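Local atomic coordinates of GH62 arabinofuranosidase (Podospora anserina, PDB entry 4N4B), a protein that hydrolytically removes terminal non-reducing alpha-L-arabinofuranosyl residues, probably from arabinose-substituted xylan in plant biomass. Residues Ser245-Ser250 / Gln256-Thr261. Numbering follows the deposited sequence.
Sequences SWTADS and QGLANT
The outer hairpin of a propeller blade is joined here: Thr247 and Trp246, on strand 241-248, pair antiparallel with Gln256 and Gly257 of the short outermost strand 256-257. Thr247 and Gln256 form the hydrogen-bonded pair, Thr247 N donating to Gln256 O at 2.9 Å and Gln256 N returning a nearly straight bond to Thr247 O. Their side chains emerge on the same face, where one water bridges Thr247 OG1 and Gln256 OE1 and a second ties the Thr247 hydroxyl to Gly257 O, so OG1 is held by two waters. Gln256 CG stands opposite its own backbone N, and the extended chain carries the amide oxygen to the first of these waters.

Beyond the Trp246-Gly257 pair the edge strand loses its regular register in a classic beta bulge, with Leu258 and Ala259 both facing Ser245. Leu258 N donates to Ser245 O at 2.9 Å, while Ala259 O accepts two hydrogen bonds, from Ser245 N at 3.0 Å and from Ser245 OG at 2.8 Å. Both donors approach from the same face of that carbonyl; the N-H bond is bent (136°). Ser245 OG sits between its own backbone N and carbonyl carbon (chi1 60°), which brings it beside N to the same acceptor, and it also packs against Leu258 CB.

After the bulge, Asn260 stands its amide almost upright over one face of the Trp246 indole, ND2 3.2 Å above the ring plane and offset toward the rim, the two planes 77° apart. The Trp246 side chain also touches Leu230 and Val232 of strand 228-235, and Leu258 touches Leu229. Such a four-stranded antiparallel blade, whose short edge strand runs into a classic bulge, belongs to the five-bladed beta-propeller of family GH62.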
loop_
_atom_site.group_PDB
_atom_site.type_symbol
_atom_site.label_atom_id
_atom_site.label_comp_id
_atom_site.label_asym_id
_atom_site.label_seq_id
_atom_site.Cartn_x
_atom_site.Cartn_y
_atom_site.Cartn_z
ATOM N N SER A 245 13.464 0.720 -3.634
ATOM C CA SER A 245 13.421 -0.701 -3.265
ATOM C C SER A 245 14.727 -1.223 -2.646
ATOM O O SER A 245 15.865 -0.745 -2.949
ATOM C CB SER A 245 13.146 -1.527 -4.475
ATOM O OG SER A 245 14.070 -1.437 -5.537
ATOM N N TRP A 246 14.511 -2.183 -1.769
ATOM C CA TRP A 246 15.608 -2.874 -1.038
ATOM C C TRP A 246 15.186 -4.315 -0.901
ATOM O O TRP A 246 14.016 -4.735 -0.986
ATOM C CB TRP A 246 15.759 -2.323 0.368
ATOM C CG TRP A 246 16.174 -0.907 0.515
ATOM C CD1 TRP A 246 17.440 -0.379 0.898
ATOM C CD2 TRP A 246 15.360 0.288 0.401
ATOM N NE1 TRP A 246 17.425 0.909 0.953
ATOM C CE2 TRP A 246 16.162 1.410 0.670
ATOM C CE3 TRP A 246 13.983 0.487 0.112
ATOM C CZ2 TRP A 246 15.669 2.708 0.731
ATOM C CZ3 TRP A 246 13.491 1.736 0.127
ATOM C CH2 TRP A 246 14.307 2.847 0.421
ATOM N N THR A 247 16.177 -5.178 -0.653
ATOM C CA THR A 247 15.948 -6.558 -0.274
ATOM C C THR A 247 16.636 -6.962 1.046
ATOM O O THR A 247 17.514 -6.324 1.483
ATOM C CB THR A 247 16.318 -7.568 -1.367
ATOM O OG1 THR A 247 17.718 -7.546 -1.606
ATOM C CG2 THR A 247 15.553 -7.280 -2.641
ATOM N N ALA A 248 16.161 -8.038 1.633
ATOM C CA ALA A 248 16.708 -8.548 2.866
ATOM C C ALA A 248 16.441 -10.027 3.038
ATOM O O ALA A 248 15.549 -10.571 2.506
ATOM C CB ALA A 248 16.074 -7.817 4.040
ATOM N N ASP A 249 17.234 -10.632 3.908
ATOM C CA ASP A 249 17.025 -12.004 4.328
ATOM C C ASP A 249 16.073 -12.137 5.475
ATOM O O ASP A 249 15.669 -13.206 5.762
ATOM C CB ASP A 249 18.338 -12.615 4.782
ATOM C CG ASP A 249 19.295 -12.803 3.667
ATOM O OD1 ASP A 249 18.919 -13.075 2.555
ATOM O OD2 ASP A 249 20.444 -12.649 3.979
ATOM N N SER A 250 15.777 -11.036 6.142
ATOM C CA SER A 250 14.839 -11.034 7.264
ATOM C C SER A 250 13.912 -9.820 7.170
ATOM O O SER A 250 14.307 -8.831 6.696
ATOM C CB SER A 250 15.575 -10.997 8.611
ATOM O OG SER A 250 14.753 -10.736 9.686
ATOM N N GLN A 256 19.315 -4.118 1.947
ATOM C CA GLN A 256 20.345 -3.823 0.925
ATOM C C GLN A 256 19.612 -3.145 -0.248
ATOM O O GLN A 256 18.630 -3.725 -0.749
ATOM C CB GLN A 256 20.987 -5.151 0.492
ATOM C CG GLN A 256 21.974 -5.078 -0.657
ATOM C CD GLN A 256 22.372 -6.464 -1.241
ATOM O OE1 GLN A 256 21.967 -7.541 -0.736
ATOM N NE2 GLN A 256 23.178 -6.433 -2.322
ATOM N N GLY A 257 20.151 -2.093 -0.803
ATOM C CA GLY A 257 19.505 -1.405 -1.921
ATOM C C GLY A 257 19.423 -2.275 -3.072
ATOM O O GLY A 257 20.272 -3.125 -3.364
ATOM N N LEU A 258 18.261 -2.229 -3.731
ATOM C CA LEU A 258 17.972 -2.909 -4.973
ATOM C C LEU A 258 18.023 -1.913 -6.105
ATOM O O LEU A 258 19.039 -1.680 -6.761
ATOM C CB LEU A 258 16.705 -3.715 -4.900
ATOM C CG LEU A 258 16.382 -4.508 -6.161
ATOM C CD1 LEU A 258 17.372 -5.657 -6.482
ATOM C CD2 LEU A 258 14.947 -5.041 -6.129
ATOM N N ALA A 259 16.952 -1.132 -6.250
ATOM C CA ALA A 259 16.820 -0.021 -7.188
ATOM C C ALA A 259 16.272 1.106 -6.385
ATOM O O ALA A 259 15.050 1.153 -6.128
ATOM C CB ALA A 259 15.883 -0.432 -8.350
ATOM N N ASN A 260 17.110 1.998 -5.881
ATOM C CA ASN A 260 16.698 3.000 -4.933
ATOM C C ASN A 260 17.308 4.385 -5.155
ATOM O O ASN A 260 17.392 5.192 -4.238
ATOM C CB ASN A 260 16.981 2.512 -3.470
ATOM C CG ASN A 260 18.436 2.410 -3.135
ATOM O OD1 ASN A 260 19.307 2.635 -3.961
ATOM N ND2 ASN A 260 18.678 1.952 -1.925
ATOM N N THR A 261 17.657 4.627 -6.414
ATOM C CA THR A 261 18.098 5.965 -6.784
ATOM C C THR A 261 17.267 6.535 -7.889
ATOM O O THR A 261 16.600 5.739 -8.599
ATOM C CB THR A 261 19.592 5.905 -7.299
ATOM O OG1 THR A 261 19.744 5.092 -8.412
ATOM C CG2 THR A 261 20.554 5.413 -6.191
HETATM O O HOH W 1 19.216 -5.877 -3.146
HETATM O O HOH W 2 19.601 -8.745 0.233
#